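Local coordinates for protein tryptophanyl-tRNA synthetase (Thermus thermophilus, PDB 2EL7) that probably catalyses the ATP-dependent attachment of tryptophan to tRNA(Trp), working as a homodimeric class I aminoacyl-tRNA synthetase, at residues G205-E210 and L282-R286; I14-N18 and K195-S199; A134-L138 and T158-A162; K141-V147 and P174-L180. All coordinates share one frame; numbering follows the deposited sequence.

Contact 1: residues G205-E210 and L282-R286; sequences GLLEPE and LRPIR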
# COMPACT_ATOMS: atom_id res chain seq x y z
N GLY A 205 32.86 -1.15 14.30
CA GLY A 205 32.17 -2.13 13.48
C GLY A 205 32.73 -3.53 13.62
O GLY A 205 33.91 -3.72 13.90
N LEU A 206 31.87 -4.53 13.42
CA LEU A 206 32.31 -5.92 13.53
C LEU A 206 33.29 -6.27 12.42
O LEU A 206 34.14 -7.14 12.59
CB LEU A 206 31.12 -6.89 13.44
CG LEU A 206 29.87 -6.54 14.25
CD1 LEU A 206 28.92 -7.73 14.17
CD2 LEU A 206 30.21 -6.23 15.70
N LEU A 207 33.17 -5.58 11.28
CA LEU A 207 34.04 -5.86 10.15
C LEU A 207 34.99 -4.71 9.85
O LEU A 207 35.71 -4.73 8.85
CB LEU A 207 33.19 -6.17 8.91
CG LEU A 207 32.21 -7.35 9.04
CD1 LEU A 207 31.57 -7.59 7.67
CD2 LEU A 207 32.91 -8.63 9.51
N GLU A 208 35.00 -3.72 10.73
CA GLU A 208 35.85 -2.55 10.58
C GLU A 208 37.31 -2.99 10.45
O GLU A 208 37.72 -3.97 11.06
CB GLU A 208 35.66 -1.63 11.80
CG GLU A 208 36.36 -0.29 11.73
CD GLU A 208 35.95 0.66 12.84
OE1 GLU A 208 36.67 1.67 13.05
OE2 GLU A 208 34.92 0.43 13.51
N PRO A 209 38.11 -2.29 9.64
CA PRO A 209 39.51 -2.73 9.53
C PRO A 209 40.24 -2.72 10.90
O PRO A 209 40.11 -1.78 11.69
CB PRO A 209 40.11 -1.75 8.54
CG PRO A 209 38.96 -1.41 7.67
CD PRO A 209 37.85 -1.19 8.69
N GLU A 210 41.00 -3.78 11.15
CA GLU A 210 41.75 -3.94 12.39
C GLU A 210 42.52 -2.68 12.79
O GLU A 210 42.46 -2.23 13.94
CB GLU A 210 42.72 -5.09 12.22
CG GLU A 210 43.28 -5.62 13.51
CD GLU A 210 44.14 -6.84 13.30
OE1 GLU A 210 45.23 -6.69 12.71
OE2 GLU A 210 43.73 -7.95 13.72
N LEU A 282 35.51 -11.06 17.59
CA LEU A 282 35.01 -10.86 16.23
C LEU A 282 35.58 -11.87 15.24
O LEU A 282 34.97 -12.14 14.20
CB LEU A 282 35.37 -9.47 15.76
CG LEU A 282 35.15 -8.33 16.74
CD1 LEU A 282 35.76 -7.05 16.15
CD2 LEU A 282 33.65 -8.16 17.01
N ARG A 283 36.75 -12.41 15.55
CA ARG A 283 37.42 -13.37 14.69
C ARG A 283 36.45 -14.27 13.91
O ARG A 283 36.43 -14.24 12.69
CB ARG A 283 38.39 -14.22 15.52
CG ARG A 283 39.34 -15.12 14.74
CD ARG A 283 40.23 -15.90 15.70
NE ARG A 283 40.48 -17.24 15.21
CZ ARG A 283 39.56 -18.20 15.11
NH1 ARG A 283 38.30 -17.97 15.48
NH2 ARG A 283 39.89 -19.40 14.61
N PRO A 284 35.62 -15.07 14.61
CA PRO A 284 34.66 -15.96 13.94
C PRO A 284 33.65 -15.22 13.04
O PRO A 284 33.22 -15.73 12.00
CB PRO A 284 33.95 -16.67 15.10
CG PRO A 284 34.91 -16.54 16.24
CD PRO A 284 35.49 -15.17 16.07
N ILE A 285 33.26 -14.02 13.43
CA ILE A 285 32.32 -13.26 12.63
C ILE A 285 32.99 -12.86 11.33
O ILE A 285 32.41 -13.00 10.24
CB ILE A 285 31.85 -12.00 13.39
CG1 ILE A 285 31.17 -12.42 14.70
CG2 ILE A 285 30.94 -11.16 12.51
CD1 ILE A 285 30.77 -11.27 15.60
N ARG A 286 34.23 -12.39 11.45
CA ARG A 286 35.01 -11.94 10.30
C ARG A 286 35.36 -13.06 9.34
O ARG A 286 35.32 -12.89 8.12
CB ARG A 286 36.30 -11.28 10.77
CG ARG A 286 36.09 -10.15 11.70
CD ARG A 286 37.40 -9.41 11.86
NE ARG A 286 37.13 -8.06 12.26
CZ ARG A 286 37.84 -7.02 11.88
NH1 ARG A 286 37.48 -5.82 12.30
NH2 ARG A 286 38.89 -7.18 11.11
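The loop 205-210 runs beside one turn of helix 267-294, with the CA atoms of L206 and L282 6.2 Å apart and L207 lying just as close to R286. R286 does the polar work. Its chain is extended from CG to NE and runs alongside the loop, where NE donates to L206 O at 3.1 Å. That bond is bent, with an N-H...O angle of 135°, and L206 O stands 30° out of the guanidinium plane. The peptide carbon of L207 lies over one face of the same group, while L207 CD2 slides past the arginine stem, 4.1 Å from R286 CG. L206 packs on the apolar residues of the turn: its CD2 meets L282 CD2 at 4.2 Å, the two side chains crossing at about a right angle, and its CD1 rests on I285 CD1. Y19 and A72 also touch L206. E208, its chain extended, lies along its own loop, OE2 accepting from G205 N at 2.7 Å, while OE1 makes a salt bridge with K216 and a hydrogen bond with S212. The arginine thus bonds to a main-chain carbonyl, and neither acid of the loop pairs with it: E210 OE2 stays 5.6 Å from R286 NH2, and E208 OE2 is engaged elsewhere.

Contact 2: residues I14-N18 and K195-S199; sequences IHIGN and KMSKS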
# COMPACT_ATOMS: atom_id res chain seq x y z
N ILE A 14 27.18 -3.18 10.99
CA ILE A 14 26.79 -3.69 12.30
C ILE A 14 27.92 -3.36 13.28
O ILE A 14 29.09 -3.66 13.00
CB ILE A 14 26.60 -5.25 12.27
CG1 ILE A 14 25.81 -5.67 11.03
CG2 ILE A 14 25.89 -5.73 13.55
CD1 ILE A 14 24.53 -4.88 10.80
N HIS A 15 27.59 -2.72 14.41
CA HIS A 15 28.62 -2.40 15.40
C HIS A 15 28.46 -3.27 16.65
O HIS A 15 27.49 -4.01 16.77
CB HIS A 15 28.61 -0.91 15.74
CG HIS A 15 27.27 -0.36 16.10
ND1 HIS A 15 26.57 -0.78 17.21
CD2 HIS A 15 26.51 0.61 15.53
CE1 HIS A 15 25.45 -0.09 17.31
NE2 HIS A 15 25.39 0.76 16.31
N ILE A 16 29.42 -3.20 17.57
CA ILE A 16 29.37 -4.05 18.75
C ILE A 16 28.18 -3.74 19.63
O ILE A 16 27.86 -4.51 20.55
CB ILE A 16 30.67 -3.94 19.58
CG1 ILE A 16 30.81 -2.55 20.18
CG2 ILE A 16 31.87 -4.30 18.71
CD1 ILE A 16 31.95 -2.45 21.16
N GLY A 17 27.54 -2.61 19.34
CA GLY A 17 26.37 -2.21 20.08
C GLY A 17 25.22 -3.09 19.62
O GLY A 17 24.49 -3.64 20.44
N ASN A 18 25.08 -3.22 18.30
CA ASN A 18 24.04 -4.07 17.71
C ASN A 18 24.32 -5.51 18.15
O ASN A 18 23.43 -6.24 18.60
CB ASN A 18 24.10 -4.04 16.18
CG ASN A 18 23.88 -2.65 15.59
OD1 ASN A 18 24.60 -2.23 14.65
ND2 ASN A 18 22.89 -1.93 16.11
N LYS A 195 25.07 6.64 24.02
CA LYS A 195 25.16 5.25 23.58
C LYS A 195 25.66 5.14 22.13
O LYS A 195 25.53 6.08 21.33
CB LYS A 195 23.80 4.55 23.74
CG LYS A 195 22.68 5.17 22.93
CD LYS A 195 22.24 4.23 21.81
CE LYS A 195 21.42 3.04 22.32
NZ LYS A 195 20.00 3.40 22.69
N MET A 196 26.26 3.99 21.80
CA MET A 196 26.79 3.77 20.47
C MET A 196 25.64 3.71 19.47
O MET A 196 24.71 2.93 19.62
CB MET A 196 27.62 2.48 20.42
CG MET A 196 28.39 2.29 19.12
SD MET A 196 29.42 0.81 19.09
CE MET A 196 30.81 1.27 20.15
N SER A 197 25.72 4.57 18.46
CA SER A 197 24.70 4.65 17.43
C SER A 197 25.37 4.70 16.06
O SER A 197 26.45 5.26 15.92
CB SER A 197 23.86 5.91 17.66
OG SER A 197 22.83 6.01 16.70
N LYS A 198 24.74 4.10 15.06
CA LYS A 198 25.29 4.09 13.71
C LYS A 198 25.37 5.52 13.18
O LYS A 198 26.28 5.88 12.44
CB LYS A 198 24.40 3.24 12.78
CG LYS A 198 23.73 2.04 13.47
CD LYS A 198 22.69 2.53 14.49
CE LYS A 198 22.43 1.53 15.59
NZ LYS A 198 21.80 2.21 16.75
N SER A 199 24.40 6.33 13.60
CA SER A 199 24.31 7.72 13.17
C SER A 199 25.36 8.65 13.78
O SER A 199 25.95 9.47 13.08
CB SER A 199 22.90 8.26 13.46
OG SER A 199 22.58 8.18 14.85
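H15 and I16, where the 'HIGH' region enters helix 16-33, pack against M196 and K198 of the 'KMSKS' loop in a contact of one imidazole ring with aliphatic chains and a thioether, with no hydrogen bond across it. M196 CG sits squarely over one face of the imidazole, 4.1 Å from the ring centroid and 10° off the normal, a CH-pi contact. SD lies obliquely to the ring and also touches I16 CG1 at 3.8 Å. On the opposite face lies N18 OD1, 3.3 Å above the plane, where it accepts from H15 N and forms a capping box. H15 ND1 accepts from G17 N at 3.0 Å, a weak bond that would help to set the ring's rotation. The chi1 of 51°, with CG between backbone N and carbonyl carbon, brings ND1 back to the helix start. K198, bent at chi2, comes in at the ring edge with CE 3.1 Å from H15 NE2 and 3.5 Å from N18 ND2. Bringing these two signature sequences together is the hallmark of the class I synthetase ATP site, to which G17, N18 and the whole of 195-199 are predicted to belong.

Contact 3: residues A134-L138 and T158-A162; sequences AADIL and TREIA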
# COMPACT_ATOMS: atom_id res chain seq x y z
N ALA A 134 2.72 -3.03 10.51
CA ALA A 134 1.65 -3.87 11.04
C ALA A 134 1.26 -5.02 10.08
O ALA A 134 0.95 -6.13 10.51
CB ALA A 134 0.41 -3.01 11.33
N ALA A 135 1.26 -4.74 8.78
CA ALA A 135 0.90 -5.75 7.79
C ALA A 135 2.02 -6.76 7.65
O ALA A 135 1.78 -7.92 7.38
CB ALA A 135 0.63 -5.09 6.47
N ASP A 136 3.24 -6.31 7.82
CA ASP A 136 4.40 -7.19 7.74
C ASP A 136 4.31 -8.17 8.91
O ASP A 136 4.52 -9.37 8.75
CB ASP A 136 5.68 -6.33 7.82
CG ASP A 136 6.76 -6.78 6.84
OD1 ASP A 136 6.47 -7.57 5.91
OD2 ASP A 136 7.92 -6.30 7.02
N ILE A 137 3.97 -7.66 10.09
CA ILE A 137 3.85 -8.49 11.28
C ILE A 137 2.67 -9.47 11.20
O ILE A 137 2.83 -10.67 11.44
CB ILE A 137 3.68 -7.62 12.57
CG1 ILE A 137 4.96 -6.81 12.84
CG2 ILE A 137 3.35 -8.50 13.77
CD1 ILE A 137 4.88 -5.93 14.07
N LEU A 138 1.49 -8.97 10.82
CA LEU A 138 0.34 -9.84 10.75
C LEU A 138 0.20 -10.76 9.52
O LEU A 138 -0.43 -11.83 9.61
CB LEU A 138 -0.92 -9.01 10.97
CG LEU A 138 -0.83 -8.19 12.27
CD1 LEU A 138 -2.08 -7.30 12.43
CD2 LEU A 138 -0.66 -9.12 13.47
N THR A 158 -0.37 -2.25 15.98
CA THR A 158 -0.62 -3.54 15.36
C THR A 158 -1.68 -4.35 16.10
O THR A 158 -2.56 -4.96 15.45
CB THR A 158 0.69 -4.35 15.27
OG1 THR A 158 1.67 -3.55 14.60
CG2 THR A 158 0.50 -5.65 14.48
N ARG A 159 -1.64 -4.36 17.43
CA ARG A 159 -2.65 -5.12 18.19
C ARG A 159 -4.01 -4.44 18.02
O ARG A 159 -5.02 -5.11 17.85
CB ARG A 159 -2.32 -5.21 19.70
CG ARG A 159 -1.05 -5.98 20.06
CD ARG A 159 -1.00 -6.29 21.58
NE ARG A 159 -0.82 -5.09 22.37
CZ ARG A 159 0.35 -4.63 22.80
NH1 ARG A 159 0.40 -3.51 23.52
NH2 ARG A 159 1.47 -5.30 22.54
N GLU A 160 -4.04 -3.12 18.06
CA GLU A 160 -5.29 -2.42 17.88
C GLU A 160 -5.92 -2.80 16.54
O GLU A 160 -7.12 -3.05 16.48
CB GLU A 160 -5.08 -0.89 17.97
CG GLU A 160 -5.17 -0.35 19.42
CD GLU A 160 -4.63 1.07 19.58
OE1 GLU A 160 -4.44 1.52 20.74
OE2 GLU A 160 -4.38 1.75 18.56
N ILE A 161 -5.11 -2.86 15.49
CA ILE A 161 -5.56 -3.21 14.16
C ILE A 161 -6.02 -4.66 14.10
O ILE A 161 -7.00 -4.99 13.43
CB ILE A 161 -4.42 -2.97 13.09
CG1 ILE A 161 -4.18 -1.46 12.91
CG2 ILE A 161 -4.80 -3.58 11.74
CD1 ILE A 161 -3.06 -1.14 12.01
N ALA A 162 -5.34 -5.54 14.83
CA ALA A 162 -5.73 -6.93 14.83
C ALA A 162 -7.10 -7.07 15.48
O ALA A 162 -7.98 -7.77 14.95
CB ALA A 162 -4.71 -7.75 15.58
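No ring, amide or carboxylate enters the interface where A134, I137 and L138 meet T158, I161 and A162; methyls and one hydroxyl make it, and flat groups come from outside: F97 of helix 89-99 touches A134, L138 and I161, and F173 touches L138. The two helix segments cross at 68°, their axes 10.1 Å apart at the closest point, and come nearest where A134 faces T158. T158 stands at the centre. Its CG2 is anti to the backbone N (chi1, measured to OG1, is -54°) and pushes into the fork of L138, 3.6 Å from CG and 3.7 Å from CD1, with CD2 scarcely farther away. The same torsion turns OG1 back to its own helix, where it is hydrogen-bonded to H154 O, so this buried hydroxyl is satisfied. The oxygen still packs on apolar neighbours, 3.5 Å from A134 CB and 4.0 Å from I137 CD1. At the flanks I161 CD1 rests on A134 CB at 4.0 Å, and L138 CD1 reaches A162 CB at 4.1 Å. If L138 were an alanine, the T158 methyl would probably lose the fork that holds it, a gap would open there, and A162 CB would be left without its partner on the other helix. D136, on the same helix but not in the contact, touches Q84 and H90 and is predicted to bind tryptophan. The pair joins helix 124-139 to helix 153-169 next to the short parallel strands, with P176 against T158, while R159 NH2 bonds to P176 O.

Contact 4: residues K141-V147 and P174-L180; sequences KADTVPV and PEPQALL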
# COMPACT_ATOMS: atom_id res chain seq x y z
N LYS A 141 1.41 -13.80 10.66
CA LYS A 141 0.81 -14.20 11.93
C LYS A 141 1.86 -14.30 13.03
O LYS A 141 1.78 -15.19 13.86
CB LYS A 141 0.11 -15.56 11.79
CG LYS A 141 -1.42 -15.51 11.70
CD LYS A 141 -1.91 -15.27 10.29
CE LYS A 141 -3.45 -15.29 10.18
NZ LYS A 141 -4.08 -16.64 10.18
N ALA A 142 2.85 -13.42 13.02
CA ALA A 142 3.87 -13.45 14.07
C ALA A 142 3.21 -12.97 15.37
O ALA A 142 2.43 -12.04 15.34
CB ALA A 142 5.07 -12.52 13.72
N ASP A 143 3.55 -13.58 16.49
CA ASP A 143 2.95 -13.16 17.76
C ASP A 143 3.96 -12.45 18.65
O ASP A 143 3.62 -11.96 19.72
CB ASP A 143 2.36 -14.38 18.50
CG ASP A 143 3.42 -15.41 18.87
OD1 ASP A 143 3.33 -16.57 18.44
OD2 ASP A 143 4.36 -15.05 19.60
N THR A 144 5.22 -12.39 18.22
CA THR A 144 6.22 -11.73 19.03
C THR A 144 7.13 -10.91 18.14
O THR A 144 7.48 -11.32 17.02
CB THR A 144 7.05 -12.75 19.82
OG1 THR A 144 6.16 -13.56 20.60
CG2 THR A 144 8.04 -12.05 20.75
N VAL A 145 7.51 -9.75 18.63
CA VAL A 145 8.36 -8.89 17.84
C VAL A 145 9.40 -8.23 18.72
O VAL A 145 9.05 -7.47 19.60
CB VAL A 145 7.53 -7.79 17.16
CG1 VAL A 145 8.44 -6.95 16.24
CG2 VAL A 145 6.39 -8.41 16.34
N PRO A 146 10.68 -8.53 18.50
CA PRO A 146 11.72 -7.90 19.33
C PRO A 146 11.91 -6.46 18.90
O PRO A 146 12.04 -6.18 17.72
CB PRO A 146 12.95 -8.76 19.06
CG PRO A 146 12.73 -9.22 17.66
CD PRO A 146 11.26 -9.57 17.63
N VAL A 147 11.90 -5.56 19.87
CA VAL A 147 12.06 -4.12 19.61
C VAL A 147 12.73 -3.38 20.78
O VAL A 147 12.72 -3.86 21.92
CB VAL A 147 10.69 -3.45 19.39
CG1 VAL A 147 10.00 -4.02 18.15
CG2 VAL A 147 9.82 -3.66 20.62
N PRO A 174 -3.35 -12.76 15.41
CA PRO A 174 -2.95 -12.80 16.81
C PRO A 174 -2.63 -11.36 17.13
O PRO A 174 -2.43 -10.59 16.20
CB PRO A 174 -1.68 -13.65 16.79
CG PRO A 174 -1.05 -13.20 15.45
CD PRO A 174 -2.27 -13.28 14.54
N GLU A 175 -2.58 -11.01 18.40
CA GLU A 175 -2.23 -9.66 18.85
C GLU A 175 -0.77 -9.78 19.24
O GLU A 175 -0.45 -10.28 20.30
CB GLU A 175 -3.06 -9.26 20.07
CG GLU A 175 -4.52 -8.99 19.73
CD GLU A 175 -5.36 -8.65 20.94
OE1 GLU A 175 -4.99 -7.72 21.68
OE2 GLU A 175 -6.40 -9.31 21.14
N PRO A 176 0.14 -9.32 18.39
CA PRO A 176 1.56 -9.44 18.74
C PRO A 176 1.99 -8.73 20.00
O PRO A 176 1.44 -7.69 20.36
CB PRO A 176 2.27 -8.90 17.50
CG PRO A 176 1.28 -7.96 16.94
CD PRO A 176 -0.03 -8.65 17.09
N GLN A 177 2.97 -9.31 20.66
CA GLN A 177 3.52 -8.72 21.87
C GLN A 177 4.96 -8.33 21.62
O GLN A 177 5.69 -9.02 20.91
CB GLN A 177 3.42 -9.69 23.04
CG GLN A 177 2.07 -9.65 23.73
CD GLN A 177 1.90 -10.78 24.73
OE1 GLN A 177 2.82 -11.07 25.51
NE2 GLN A 177 0.72 -11.42 24.73
N ALA A 178 5.36 -7.19 22.20
CA ALA A 178 6.72 -6.70 22.08
C ALA A 178 7.64 -7.54 22.96
O ALA A 178 7.25 -7.96 24.06
CB ALA A 178 6.78 -5.26 22.52
N LEU A 179 8.84 -7.81 22.47
CA LEU A 179 9.82 -8.55 23.25
C LEU A 179 10.98 -7.60 23.46
O LEU A 179 11.70 -7.27 22.51
CB LEU A 179 10.32 -9.79 22.48
CG LEU A 179 11.48 -10.59 23.11
CD1 LEU A 179 11.04 -11.14 24.47
CD2 LEU A 179 11.90 -11.74 22.18
N LEU A 180 11.13 -7.12 24.69
CA LEU A 180 12.22 -6.21 25.02
C LEU A 180 13.47 -7.02 25.32
O LEU A 180 13.42 -8.25 25.39
CB LEU A 180 11.84 -5.34 26.21
CG LEU A 180 10.69 -4.39 25.87
CD1 LEU A 180 10.20 -3.65 27.09
CD2 LEU A 180 11.18 -3.41 24.84
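V145 O is gripped by two groups of the neighbouring strand: L179 N donates to it at 2.9 Å, and A178 CA makes a CA-H...O contact at 3.5 Å. The same pattern recurs along the parallel pair, with D143 O taking Q177 N, Q177 O taking V145 N, and L179 O taking V147 N at 3.2 Å. These are the two strands of a beta-alpha-beta crossover through helix 153-169. On one side of the sheet T144 lays CG2 against L179 CB at 3.6 Å, its chi1 of -56° putting that methyl anti to the backbone N. OG1 is thereby turned to D143, donating to OD2 at 2.5 Å, while D143 OD1 is held by the backbone N atoms of K2 and R3. With an alanine in place of T144, D143 OD2 would probably lose its hydroxyl donor and L179 CB the methyl resting on it. On the other side V147 CG2 meets A178 CB at 3.9 Å. Before the strands, P174 CD crosses the stem of K141 at 3.7 Å from CG, and the lysine's NZ goes on to a salt bridge with E320. The four backbone N-H...O bonds set the register, and side chains fill in the two faces around them.

Overall arrangement
Contact 3 is the buried one, all six touching residues lying in the interior, whereas contacts 1, 2 and 4 are partly open. Contact 4 pairs the two strands of a beta-alpha-beta unit, and contact 3 packs the helix of that unit, 153-169, on the preceding helix 124-139; I137 O and A142 N, probably hydrogen-bonded at 3.2 Å, tie them together. Their chemistry divides accordingly: helix against helix by methyls, strand against strand by backbone bonds. Contacts 1 and 2 lie on the opposite side of the chain's centre and join through L206 N and I14 O. There one polar or aromatic side chain stands out in each, an arginine on a carbonyl and a methionine over the face of a histidine ring.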